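PDB 4ZDM: glutamate receptor kainate-like protein from Pleurobrachia bachei, which binds glycine in the clamshell ligand-binding domain of an ionotropic glutamate receptor and probably forms part of a glycine-activated ion channel. Local coordinates for residues A[22-27]-A[35-40]; A[30-35]-A[57-62]; A[46-51]-A[232-237]; A[106-111]-A[217-222]. All coordinates share one frame; numbering follows the deposited sequence.

Interaction 1: residues A[22-27]-A[35-40]; sequences SEPSLG and SCYTGV
Ser22 faces Thr38 across two arms of one loop, and its hydroxyl works as a bridge. OG, turned between its own N and carbonyl carbon (chi1 72°), takes the Thr38 N-H at 2.9 Å in an almost straight line and gives its proton to Glu23 O, which it meets from above the carbonyl plane. The same two residues are joined again, Ser22 N donating to Thr38 O at 2.8 Å, and further on Ser25 N reaches Cys36 O, also at 2.8 Å and in the carbonyl plane. To one side of these bonds lies the ring of Tyr37. Pro24 runs alongside it, pointing the same way: its CA sits over one face, 4.1 Å from the ring centroid in a CH-pi contact, while Pro24 CB lies 3.8 Å from Tyr37 CZ. Ser22 O meets the edge of the same ring in plane, 3.2 Å from Tyr37 CD2. The Tyr37 hydroxyl passes beyond the contact to bond Ile31 O, and the ring meets Phe58 edge-to-face. Cys36 is tied to Cys28 by a disulfide. Ser22 O is buried here without a hydrogen-bond partner, and the C-H edge of Tyr37 probably offers it some weak compensation, whereas the Ser22 hydroxyl, both donor and acceptor, is fixed in its rotation and pins the irregular loop.

Interaction 2: residues A[30-35]-A[57-62]; sequences NIRDPS and NFITPE. With SO4 (sulfate ion), chain D; SO4 (sulfate ion), chain B.
The type I turn Asn30–Asp33 abuts the edge of strand 54-59, where Phe58 N donates to Arg32 O at 2.9 Å, almost straight and onto a lone pair. An Asx turn, Asn30 OD1 accepting from Arg32 N, braces the turn. Arg32 is stretched from CG to NE and lies alongside Ile59, whose CD1 covers the centre of one guanidinium face, 3.7 Å from Arg32 CZ. Two sulfates, probably from the crystallisation liquor, occupy the guanidinium edge: Arg32 NH1 donates to both, to O1 of the chain D ion at 2.8 Å and to O2 of the chain B ion, while NH2 holds O4 of the chain B ion. Asn57 ND2 also grips the chain D sulfate, at O3 (3.1 Å). At the other end Pro34 lies over the Phe58 ring, its CG centred above one face at 4.0 Å from the centroid in a CH-pi contact. A water donates to Ile31 O and, weakly, to Phe58 O. His9, Arg11 and the corresponding groups of the second subunit also bond sulfate, and Arg32 packs against Arg32 of that subunit. The anions probably offset the positive charge gathered at this subunit boundary, while the apolar Ile59 cover and the sulfate bonds fix the orientation of the guanidinium plane.

Interaction 3: residues A[46-51]-A[232-237]; sequences SMMSQD and DTFMLG
Phe234 projects from helix 228-240 onto the backbone of helix 40-52, landing on Met48. With CG anti to the backbone N, its ring is carried straight out to the other helix, and Met48 CA lies over one face, toward the rim, 3.7 Å from the centroid: a CH-pi contact made by main chain rather than by a side-chain tip. The far end of the ring reaches the peptide itself, Phe234 CZ standing 3.5 Å from Met48 N. Met48 then runs obliquely past the ring along the CD2–CE2 side. Its CB is 3.6 Å from Phe234 CE2, and its chain, extended as far as SD, bends at chi3 (-76°), which brings CE back to 3.7 Å from Phe234 CD2. The sulfur stays farther off, 5.5 Å from the centroid and oblique to the face, a Met-aromatic contact. The segments 46-51 and 232-237 run 127° apart in N-to-C direction, their axes 10.6 Å apart at closest approach; in this glutamate-receptor ligand-binding fold the contact joins an early helix to one that follows the long strand 205-221. On the CD1 side Asp51 contributes methylene more than charge: CB is 3.7 Å from Phe234 CD1, with the carboxylate plane turned 52° from the ring. Met47 touches Phe234 CZ through CB, at 3.8 Å. Deeper in, Met48 CE approaches Met235 CE, and both methionines touch Phe219 of strand 205-221, with Phe54 also beside Met48. Asp232, pointing away from helix 40-52, forms a salt bridge to Lys228 and accepts from Leu109 N.

Interaction 4: residues A[106-111]-A[217-222]; sequences DFSLSM and LAFGLR
An antiparallel strand pair in the central sheet of the ligand-binding domain joins 106-107 to the end of strand 205-221, close to the glycine site. Asp106 and Leu221 form the hydrogen-bonded pair, exchanging two backbone bonds, while Phe107 and Gly220 form the non-hydrogen-bonded one. Ser108 N continues the ladder to Phe219 O at 2.8 Å. The return bond is made by a side chain: Phe219 N donates to Ser108 OG at 3.0 Å. That hydroxyl, placed between its own N and carbonyl carbon (chi1 73°), donates in turn to Leu109 O from above the carbonyl plane. After this detour Met111 N regains Leu217 O at 2.8 Å. Ala218 CB tucks under Ser108 O at 3.3 Å and lies at the edge of the Phe107 ring, 4.2 Å from Phe107 CD2. In the conformer given, one of two, Met111 crosses Phe219 at about a right angle. A water donates to both Asp106 OD2 and Arg222 O. Outward from this ladder, Phe219 packs on Asn41 and Ile44 of helix 40-52, Leu109 touches Leu236 and Arg239 of helix 228-240, and Leu217 and Phe107 lean on strand 94-96, with bound glycine about 4 Å from the Leu217 side chain.

After strand 8-13 the chain enters the long loop where interaction 1 closes a short disulfide-bearing excursion just before helix 40-52. Interaction 2 crosses it: 30-35 begins between the two arms of interaction 1 and ends on Ser35, which belongs to both, and its partner 57-62 comes only after the helix. The two touch through Tyr37. Interaction 3 in turn crosses interaction 2, since helix 40-52 starts a span of 180 residues that ends at helix 228-240. Interaction 4 falls wholly within that span, joining 106-111 to strand 205-221, and meets interaction 3 at Ser108 and Leu109, beside helix 228-240. Loop, sheet and both helices are thereby linked.

Interaction 1: residues A[22-27]-A[35-40]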
loop_
_atom_site.group_PDB
_atom_site.type_symbol
_atom_site.label_atom_id
_atom_site.label_comp_id
_atom_site.label_asym_id
_atom_site.label_seq_id
_atom_site.Cartn_x
_atom_site.Cartn_y
_atom_site.Cartn_z
ATOM N N SER A 22 -2.485 10.955 -18.482
ATOM C CA SER A 22 -3.837 11.404 -18.828
ATOM C C SER A 22 -4.808 11.442 -17.666
ATOM O O SER A 22 -4.539 10.913 -16.604
ATOM C CB SER A 22 -4.384 10.474 -19.909
ATOM O OG SER A 22 -4.680 9.208 -19.367
ATOM N N GLU A 23 -5.959 12.103 -17.863
ATOM C CA GLU A 23 -7.104 11.810 -17.008
ATOM C C GLU A 23 -7.481 10.328 -17.155
ATOM O O GLU A 23 -7.212 9.718 -18.191
ATOM C CB GLU A 23 -8.304 12.695 -17.392
ATOM C CG GLU A 23 -8.072 14.143 -17.227
ATOM C CD GLU A 23 -8.024 14.629 -15.794
ATOM O OE1 GLU A 23 -8.422 13.921 -14.862
ATOM O OE2 GLU A 23 -7.619 15.804 -15.589
ATOM N N PRO A 24 -8.139 9.769 -16.152
ATOM C CA PRO A 24 -8.667 8.399 -16.290
ATOM C C PRO A 24 -9.717 8.359 -17.401
ATOM O O PRO A 24 -10.434 9.347 -17.584
ATOM C CB PRO A 24 -9.294 8.108 -14.929
ATOM C CG PRO A 24 -9.515 9.456 -14.293
ATOM C CD PRO A 24 -8.432 10.355 -14.833
ATOM N N SER A 25 -9.755 7.263 -18.141
ATOM C CA SER A 25 -10.819 7.064 -19.136
ATOM C C SER A 25 -12.172 7.336 -18.518
ATOM O O SER A 25 -12.436 7.122 -17.331
ATOM C CB SER A 25 -10.753 5.645 -19.665
ATOM O OG SER A 25 -10.989 4.776 -18.621
ATOM N N LEU A 26 -13.106 7.742 -19.389
ATOM C CA LEU A 26 -14.458 7.975 -18.924
ATOM C C LEU A 26 -15.175 6.673 -18.552
ATOM O O LEU A 26 -16.006 6.660 -17.660
ATOM C CB LEU A 26 -15.222 8.724 -20.001
ATOM C CG LEU A 26 -14.630 10.064 -20.418
ATOM C CD1 LEU A 26 -15.452 10.707 -21.542
ATOM C CD2 LEU A 26 -14.641 10.999 -19.270
ATOM N N GLY A 27 -14.791 5.569 -19.175
ATOM C CA GLY A 27 -15.299 4.271 -18.783
ATOM C C GLY A 27 -14.647 3.585 -17.588
ATOM O O GLY A 27 -15.040 2.500 -17.177
ATOM N N SER A 35 -4.671 0.689 -16.444
ATOM C CA SER A 35 -5.196 0.487 -17.781
ATOM C C SER A 35 -6.139 1.597 -18.188
ATOM O O SER A 35 -6.444 1.693 -19.370
ATOM C CB SER A 35 -5.864 -0.881 -17.893
ATOM O OG SER A 35 -7.082 -0.885 -17.178
ATOM N N CYS A 36 -6.582 2.427 -17.260
ATOM C CA CYS A 36 -7.462 3.532 -17.547
ATOM C C CYS A 36 -6.712 4.775 -18.027
ATOM O O CYS A 36 -7.323 5.821 -18.259
ATOM C CB CYS A 36 -8.267 3.928 -16.307
ATOM S SG CYS A 36 -9.471 2.718 -15.690
ATOM N N TYR A 37 -5.373 4.700 -18.150
ATOM C CA TYR A 37 -4.542 5.868 -18.428
ATOM C C TYR A 37 -3.632 5.701 -19.626
ATOM O O TYR A 37 -3.276 4.575 -19.983
ATOM C CB TYR A 37 -3.650 6.166 -17.213
ATOM C CG TYR A 37 -4.406 6.518 -15.957
ATOM C CD1 TYR A 37 -4.951 5.512 -15.111
ATOM C CD2 TYR A 37 -4.660 7.838 -15.628
ATOM C CE1 TYR A 37 -5.651 5.817 -13.977
ATOM C CE2 TYR A 37 -5.360 8.146 -14.484
ATOM C CZ TYR A 37 -5.851 7.155 -13.672
ATOM O OH TYR A 37 -6.576 7.538 -12.576
ATOM N N THR A 38 -3.260 6.842 -20.208
ATOM C CA THR A 38 -2.191 6.937 -21.202
ATOM C C THR A 38 -1.230 8.058 -20.791
ATOM O O THR A 38 -1.433 8.671 -19.738
ATOM C CB THR A 38 -2.717 7.233 -22.637
ATOM O OG1 THR A 38 -3.368 8.522 -22.600
ATOM C CG2 THR A 38 -3.663 6.130 -23.120
ATOM N N GLY A 39 -0.159 8.251 -21.561
ATOM C CA GLY A 39 0.812 9.297 -21.321
ATOM C C GLY A 39 2.234 8.767 -21.300
ATOM O O GLY A 39 2.490 7.582 -21.150
ATOM N N VAL A 40 3.168 9.677 -21.456
ATOM C CA VAL A 40 4.594 9.350 -21.475
ATOM C C VAL A 40 4.978 8.532 -20.263
ATOM O O VAL A 40 5.641 7.479 -20.350
ATOM C CB VAL A 40 5.451 10.641 -21.538
ATOM C CG1 VAL A 40 6.927 10.313 -21.346
ATOM C CG2 VAL A 40 5.214 11.388 -22.830
#

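Interaction 2: residues A[30-35]-A[57-62]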
loop_
_atom_site.group_PDB
_atom_site.type_symbol
_atom_site.label_atom_id
_atom_site.label_comp_id
_atom_site.label_asym_id
_atom_site.label_seq_id
_atom_site.Cartn_x
_atom_site.Cartn_y
_atom_site.Cartn_z
ATOM N N ASN A 30 -12.297 1.888 -11.877
ATOM C CA ASN A 30 -11.438 1.954 -10.695
ATOM C C ASN A 30 -10.264 2.896 -11.027
ATOM O O ASN A 30 -9.442 2.550 -11.877
ATOM C CB ASN A 30 -10.925 0.580 -10.303
ATOM C CG ASN A 30 -10.089 0.597 -9.038
ATOM O OD1 ASN A 30 -9.567 1.632 -8.620
ATOM N ND2 ASN A 30 -10.015 -0.552 -8.382
ATOM N N ILE A 31 -10.286 4.064 -10.402
ATOM C CA ILE A 31 -9.379 5.180 -10.663
ATOM C C ILE A 31 -7.911 4.793 -10.415
ATOM O O ILE A 31 -6.983 5.461 -10.920
ATOM C CB ILE A 31 -9.786 6.418 -9.770
ATOM C CG1 ILE A 31 -9.072 7.665 -10.218
ATOM C CG2 ILE A 31 -9.541 6.168 -8.295
ATOM C CD1 ILE A 31 -9.536 8.913 -9.471
ATOM N N ARG A 32 -7.695 3.720 -9.670
ATOM C CA ARG A 32 -6.345 3.211 -9.406
ATOM C C ARG A 32 -5.807 2.333 -10.507
ATOM O O ARG A 32 -4.639 1.982 -10.521
ATOM C CB ARG A 32 -6.301 2.421 -8.098
ATOM C CG ARG A 32 -6.638 3.250 -6.873
ATOM C CD ARG A 32 -6.180 2.507 -5.632
ATOM N NE ARG A 32 -6.370 3.273 -4.421
ATOM C CZ ARG A 32 -5.986 2.873 -3.211
ATOM N NH1 ARG A 32 -5.414 1.696 -3.038
ATOM N NH2 ARG A 32 -6.182 3.700 -2.195
ATOM N N ASP A 33 -6.652 1.931 -11.459
ATOM C CA ASP A 33 -6.248 0.964 -12.487
ATOM C C ASP A 33 -5.423 1.602 -13.590
ATOM O O ASP A 33 -5.921 2.464 -14.288
ATOM C CB ASP A 33 -7.513 0.343 -13.111
ATOM C CG ASP A 33 -7.229 -0.782 -14.066
ATOM O OD1 ASP A 33 -6.095 -1.061 -14.448
ATOM O OD2 ASP A 33 -8.268 -1.405 -14.485
ATOM N N PRO A 34 -4.134 1.221 -13.736
ATOM C CA PRO A 34 -3.310 1.836 -14.771
ATOM C C PRO A 34 -3.840 1.689 -16.194
ATOM O O PRO A 34 -3.481 2.518 -17.035
ATOM C CB PRO A 34 -1.971 1.110 -14.602
ATOM C CG PRO A 34 -1.933 0.728 -13.161
ATOM C CD PRO A 34 -3.355 0.270 -12.919
ATOM N N SER A 35 -4.671 0.689 -16.444
ATOM C CA SER A 35 -5.196 0.487 -17.781
ATOM C C SER A 35 -6.139 1.597 -18.188
ATOM O O SER A 35 -6.444 1.693 -19.370
ATOM C CB SER A 35 -5.864 -0.881 -17.893
ATOM O OG SER A 35 -7.082 -0.885 -17.178
ATOM N N ASN A 57 -0.442 -0.239 -8.765
ATOM C CA ASN A 57 -1.606 0.565 -9.028
ATOM C C ASN A 57 -1.279 2.014 -8.813
ATOM O O ASN A 57 -0.192 2.343 -8.259
ATOM C CB ASN A 57 -2.796 0.162 -8.159
ATOM C CG ASN A 57 -3.358 -1.172 -8.594
ATOM O OD1 ASN A 57 -3.784 -1.333 -9.732
ATOM N ND2 ASN A 57 -3.242 -2.188 -7.738
ATOM N N PHE A 58 -2.159 2.896 -9.251
ATOM C CA PHE A 58 -1.953 4.317 -9.127
ATOM C C PHE A 58 -2.777 4.892 -8.013
ATOM O O PHE A 58 -3.935 4.459 -7.786
ATOM C CB PHE A 58 -2.373 5.027 -10.436
ATOM C CG PHE A 58 -1.505 4.767 -11.631
ATOM C CD1 PHE A 58 -0.184 4.378 -11.535
ATOM C CD2 PHE A 58 -2.003 4.969 -12.932
ATOM C CE1 PHE A 58 0.590 4.193 -12.646
ATOM C CE2 PHE A 58 -1.221 4.772 -14.024
ATOM C CZ PHE A 58 0.069 4.365 -13.905
ATOM N N ILE A 59 -2.304 5.918 -7.316
ATOM C CA ILE A 59 -3.067 6.581 -6.284
ATOM C C ILE A 59 -2.925 8.063 -6.522
ATOM O O ILE A 59 -1.806 8.594 -6.641
ATOM C CB ILE A 59 -2.597 6.228 -4.849
ATOM C CG1 ILE A 59 -2.895 4.729 -4.566
ATOM C CG2 ILE A 59 -3.264 7.173 -3.816
ATOM C CD1 ILE A 59 -2.611 4.302 -3.165
ATOM N N THR A 60 -4.050 8.757 -6.644
ATOM C CA THR A 60 -4.113 10.204 -6.850
ATOM C C THR A 60 -4.411 10.888 -5.529
ATOM O O THR A 60 -5.378 10.503 -4.818
ATOM C CB THR A 60 -5.241 10.518 -7.851
ATOM O OG1 THR A 60 -5.003 9.793 -9.041
ATOM C CG2 THR A 60 -5.283 11.971 -8.214
ATOM N N PRO A 61 -3.622 11.900 -5.145
ATOM C CA PRO A 61 -3.903 12.541 -3.854
ATOM C C PRO A 61 -5.233 13.242 -3.870
ATOM O O PRO A 61 -5.615 13.856 -4.857
ATOM C CB PRO A 61 -2.772 13.554 -3.690
ATOM C CG PRO A 61 -2.239 13.744 -5.054
ATOM C CD PRO A 61 -2.445 12.464 -5.800
ATOM N N GLU A 62 -5.914 13.181 -2.731
ATOM C CA GLU A 62 -7.203 13.858 -2.614
ATOM C C GLU A 62 -7.135 15.343 -2.982
ATOM O O GLU A 62 -8.050 15.896 -3.612
ATOM C CB GLU A 62 -7.728 13.684 -1.185
ATOM C CG GLU A 62 -7.796 12.223 -0.763
ATOM C CD GLU A 62 -8.348 12.034 0.636
ATOM O OE1 GLU A 62 -9.084 12.927 1.120
ATOM O OE2 GLU A 62 -8.038 10.989 1.245
HETATM S S SO4 D . -3.745 -1.313 -4.238
HETATM O O1 SO4 D . -4.772 -0.387 -4.830
HETATM O O2 SO4 D . -3.613 -0.990 -2.798
HETATM O O3 SO4 D . -2.442 -1.040 -4.934
HETATM O O4 SO4 D . -4.107 -2.725 -4.404
HETATM S S SO4 B . -5.557 1.524 0.720
HETATM O O1 SO4 B . -6.754 0.648 0.470
HETATM O O2 SO4 B . -4.517 1.175 -0.277
HETATM O O3 SO4 B . -5.052 1.210 2.099
HETATM O O4 SO4 B . -5.882 2.951 0.626
HETATM O O HOH W 1 -5.554 6.985 -8.916
#

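Interaction 3: residues A[46-51]-A[232-237]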
loop_
_atom_site.group_PDB
_atom_site.type_symbol
_atom_site.label_atom_id
_atom_site.label_comp_id
_atom_site.label_asym_id
_atom_site.label_seq_id
_atom_site.Cartn_x
_atom_site.Cartn_y
_atom_site.Cartn_z
ATOM N N SER A 46 4.919 1.239 -17.311
ATOM C CA SER A 46 4.622 -0.086 -17.825
ATOM C C SER A 46 5.887 -0.830 -18.220
ATOM O O SER A 46 6.066 -2.001 -17.840
ATOM C CB SER A 46 3.658 0.044 -18.972
ATOM O OG SER A 46 3.425 -1.243 -19.527
ATOM N N MET A 47 6.785 -0.172 -18.936
ATOM C CA MET A 47 8.029 -0.814 -19.313
ATOM C C MET A 47 8.907 -1.112 -18.101
ATOM O O MET A 47 9.564 -2.151 -18.023
ATOM C CB MET A 47 8.785 0.061 -20.323
ATOM C CG MET A 47 8.080 0.250 -21.620
ATOM S SD MET A 47 9.094 1.176 -22.807
ATOM C CE MET A 47 9.859 2.397 -21.714
ATOM N N MET A 48 8.920 -0.196 -17.136
ATOM C CA MET A 48 9.707 -0.406 -15.926
ATOM C C MET A 48 9.206 -1.595 -15.126
ATOM O O MET A 48 10.002 -2.364 -14.603
ATOM C CB MET A 48 9.670 0.886 -15.093
ATOM C CG MET A 48 10.576 0.876 -13.907
ATOM S SD MET A 48 10.412 2.326 -12.847
ATOM C CE MET A 48 11.281 3.539 -13.794
ATOM N N SER A 49 7.899 -1.738 -15.021
ATOM C CA SER A 49 7.350 -2.831 -14.259
ATOM C C SER A 49 7.731 -4.167 -14.872
ATOM O O SER A 49 8.009 -5.136 -14.170
ATOM C CB SER A 49 5.846 -2.694 -14.174
ATOM O OG SER A 49 5.236 -3.046 -15.422
ATOM N N GLN A 50 7.729 -4.211 -16.200
ATOM C CA GLN A 50 8.062 -5.472 -16.909
ATOM C C GLN A 50 9.507 -5.817 -16.676
ATOM O O GLN A 50 9.839 -6.964 -16.368
ATOM C CB GLN A 50 7.747 -5.308 -18.388
ATOM C CG GLN A 50 8.037 -6.524 -19.205
ATOM C CD GLN A 50 7.618 -6.304 -20.647
ATOM O OE1 GLN A 50 7.418 -5.162 -21.083
ATOM N NE2 GLN A 50 7.458 -7.394 -21.388
ATOM N N ASP A 51 10.416 -4.839 -16.715
ATOM C CA ASP A 51 11.818 -5.061 -16.462
ATOM C C ASP A 51 12.143 -5.376 -15.009
ATOM O O ASP A 51 12.841 -6.369 -14.710
ATOM C CB ASP A 51 12.615 -3.842 -16.930
ATOM C CG ASP A 51 14.092 -4.095 -17.010
ATOM O OD1 ASP A 51 14.763 -4.095 -15.974
ATOM O OD2 ASP A 51 14.571 -4.350 -18.121
ATOM N N ASP A 232 16.798 3.698 -11.122
ATOM C CA ASP A 232 17.794 4.576 -11.786
ATOM C C ASP A 232 18.417 3.909 -13.010
ATOM O O ASP A 232 18.539 4.540 -14.054
ATOM C CB ASP A 232 18.877 4.982 -10.811
ATOM C CG ASP A 232 18.449 6.019 -9.794
ATOM O OD1 ASP A 232 17.335 6.553 -9.848
ATOM O OD2 ASP A 232 19.278 6.294 -8.870
ATOM N N THR A 233 18.772 2.634 -12.894
ATOM C CA THR A 233 19.389 1.904 -14.007
ATOM C C THR A 233 18.391 1.795 -15.151
ATOM O O THR A 233 18.737 2.006 -16.329
ATOM C CB THR A 233 19.845 0.556 -13.523
ATOM O OG1 THR A 233 20.974 0.778 -12.647
ATOM C CG2 THR A 233 20.285 -0.311 -14.705
ATOM N N PHE A 234 17.136 1.456 -14.837
ATOM C CA PHE A 234 16.151 1.376 -15.892
ATOM C C PHE A 234 15.949 2.722 -16.569
ATOM O O PHE A 234 15.882 2.808 -17.809
ATOM C CB PHE A 234 14.806 0.875 -15.342
ATOM C CG PHE A 234 13.768 0.797 -16.397
ATOM C CD1 PHE A 234 13.728 -0.294 -17.226
ATOM C CD2 PHE A 234 12.929 1.863 -16.632
ATOM C CE1 PHE A 234 12.854 -0.347 -18.281
ATOM C CE2 PHE A 234 12.016 1.778 -17.709
ATOM C CZ PHE A 234 12.017 0.682 -18.477
ATOM N N MET A 235 15.818 3.802 -15.785
ATOM C CA MET A 235 15.567 5.085 -16.358
ATOM C C MET A 235 16.715 5.526 -17.263
ATOM O O MET A 235 16.494 6.120 -18.333
ATOM C CB MET A 235 15.327 6.108 -15.251
ATOM C CG MET A 235 14.809 7.428 -15.732
ATOM S SD MET A 235 13.053 7.383 -16.131
ATOM C CE MET A 235 12.353 7.722 -14.522
ATOM N N LEU A 236 17.922 5.270 -16.826
ATOM C CA LEU A 236 19.072 5.643 -17.619
ATOM C C LEU A 236 19.078 4.928 -18.947
ATOM O O LEU A 236 19.435 5.499 -19.988
ATOM C CB LEU A 236 20.362 5.364 -16.872
ATOM C CG LEU A 236 21.644 5.702 -17.636
ATOM C CD1 LEU A 236 21.769 7.164 -18.078
ATOM C CD2 LEU A 236 22.804 5.311 -16.765
ATOM N N GLY A 237 18.693 3.677 -18.960
ATOM C CA GLY A 237 18.697 2.958 -20.219
ATOM C C GLY A 237 17.760 3.558 -21.229
ATOM O O GLY A 237 18.124 3.782 -22.408
#

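Interaction 4: residues A[106-111]-A[217-222]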
loop_
_atom_site.group_PDB
_atom_site.type_symbol
_atom_site.label_atom_id
_atom_site.label_comp_id
_atom_site.label_asym_id
_atom_site.label_seq_id
_atom_site.Cartn_x
_atom_site.Cartn_y
_atom_site.Cartn_z
ATOM N N ASP A 106 14.023 11.565 -1.963
ATOM C CA ASP A 106 14.995 11.344 -3.044
ATOM C C ASP A 106 14.321 11.457 -4.394
ATOM O O ASP A 106 13.091 11.283 -4.535
ATOM C CB ASP A 106 15.633 9.974 -2.953
ATOM C CG ASP A 106 16.823 9.890 -1.981
ATOM O OD1 ASP A 106 17.278 10.928 -1.455
ATOM O OD2 ASP A 106 17.305 8.749 -1.820
ATOM N N PHE A 107 15.130 11.764 -5.391
ATOM C CA PHE A 107 14.720 11.789 -6.795
ATOM C C PHE A 107 15.510 10.738 -7.540
ATOM O O PHE A 107 16.726 10.571 -7.324
ATOM C CB PHE A 107 14.958 13.173 -7.389
ATOM C CG PHE A 107 13.995 14.177 -6.891
ATOM C CD1 PHE A 107 14.212 14.834 -5.696
ATOM C CD2 PHE A 107 12.841 14.432 -7.566
ATOM C CE1 PHE A 107 13.289 15.760 -5.212
ATOM C CE2 PHE A 107 11.919 15.341 -7.107
ATOM C CZ PHE A 107 12.139 16.008 -5.907
ATOM N N SER A 108 14.802 10.063 -8.419
ATOM C CA SER A 108 15.467 9.159 -9.354
ATOM C C SER A 108 16.351 9.917 -10.292
ATOM O O SER A 108 16.285 11.134 -10.421
ATOM C CB SER A 108 14.442 8.355 -10.168
ATOM O OG SER A 108 13.780 9.140 -11.163
ATOM N N LEU A 109 17.170 9.150 -11.007
ATOM C CA LEU A 109 17.782 9.647 -12.222
ATOM C C LEU A 109 16.674 10.236 -13.090
ATOM O O LEU A 109 15.574 9.680 -13.182
ATOM C CB LEU A 109 18.552 8.509 -12.907
ATOM C CG LEU A 109 19.366 8.818 -14.128
ATOM C CD1 LEU A 109 20.695 7.971 -14.086
ATOM C CD2 LEU A 109 18.545 8.479 -15.324
ATOM N N SER A 110 16.936 11.386 -13.722
ATOM C CA SER A 110 15.867 12.134 -14.332
ATOM C C SER A 110 15.431 11.630 -15.668
ATOM O O SER A 110 16.231 11.030 -16.418
ATOM C CB SER A 110 16.277 13.582 -14.412
ATOM O OG SER A 110 17.432 13.732 -15.236
ATOM N N MET A 111 14.159 11.866 -15.994
ATOM C CA MET A 111 13.624 11.526 -17.313
ATOM C C MET A 111 13.929 12.616 -18.355
ATOM O O MET A 111 14.017 12.326 -19.543
ATOM C CB MET A 111 12.105 11.229 -17.222
ATOM C CG MET A 111 11.256 12.336 -16.686
ATOM S SD MET A 111 9.509 11.833 -16.652
ATOM C CE MET A 111 9.636 11.413 -14.918
ATOM N N LEU A 217 13.412 16.725 -14.042
ATOM C CA LEU A 217 12.105 16.105 -13.864
ATOM C C LEU A 217 12.361 14.634 -13.654
ATOM O O LEU A 217 13.008 14.006 -14.505
ATOM C CB LEU A 217 11.219 16.331 -15.091
ATOM C CG LEU A 217 10.835 17.802 -15.284
ATOM C CD1 LEU A 217 10.384 18.034 -16.717
ATOM C CD2 LEU A 217 9.726 18.166 -14.357
ATOM N N ALA A 218 11.870 14.062 -12.565
ATOM C CA ALA A 218 12.233 12.704 -12.168
ATOM C C ALA A 218 11.111 12.046 -11.421
ATOM O O ALA A 218 10.060 12.652 -11.188
ATOM C CB ALA A 218 13.520 12.776 -11.324
ATOM N N PHE A 219 11.303 10.808 -10.985
ATOM C CA PHE A 219 10.391 10.159 -10.049
ATOM C C PHE A 219 10.844 10.449 -8.634
ATOM O O PHE A 219 12.026 10.702 -8.365
ATOM C CB PHE A 219 10.317 8.662 -10.308
ATOM C CG PHE A 219 9.649 8.254 -11.624
ATOM C CD1 PHE A 219 9.013 9.148 -12.450
ATOM C CD2 PHE A 219 9.645 6.907 -11.961
ATOM C CE1 PHE A 219 8.381 8.687 -13.636
ATOM C CE2 PHE A 219 9.014 6.456 -13.132
ATOM C CZ PHE A 219 8.399 7.328 -13.947
ATOM N N GLY A 220 9.904 10.402 -7.689
ATOM C CA GLY A 220 10.153 10.638 -6.278
ATOM C C GLY A 220 10.111 9.361 -5.458
ATOM O O GLY A 220 9.194 8.556 -5.669
ATOM N N LEU A 221 11.059 9.205 -4.514
ATOM C CA LEU A 221 11.146 8.012 -3.689
ATOM C C LEU A 221 11.466 8.423 -2.283
ATOM O O LEU A 221 12.067 9.484 -2.076
ATOM C CB LEU A 221 12.254 7.042 -4.134
ATOM C CG LEU A 221 12.064 6.348 -5.501
ATOM C CD1 LEU A 221 12.400 7.236 -6.649
ATOM C CD2 LEU A 221 12.952 5.103 -5.555
ATOM N N ARG A 222 11.074 7.629 -1.298
ATOM C CA ARG A 222 11.546 7.881 0.064
ATOM C C ARG A 222 13.055 7.707 0.115
ATOM O O ARG A 222 13.642 6.927 -0.622
ATOM C CB ARG A 222 10.851 6.941 1.081
ATOM C CG ARG A 222 9.402 7.283 1.322
ATOM C CD ARG A 222 8.792 6.360 2.374
ATOM N NE ARG A 222 8.665 4.988 1.915
ATOM C CZ ARG A 222 7.647 4.565 1.162
ATOM N NH1 ARG A 222 6.681 5.380 0.825
ATOM N NH2 ARG A 222 7.618 3.299 0.740
HETATM O O HOH W 2 15.849 6.518 -2.180
#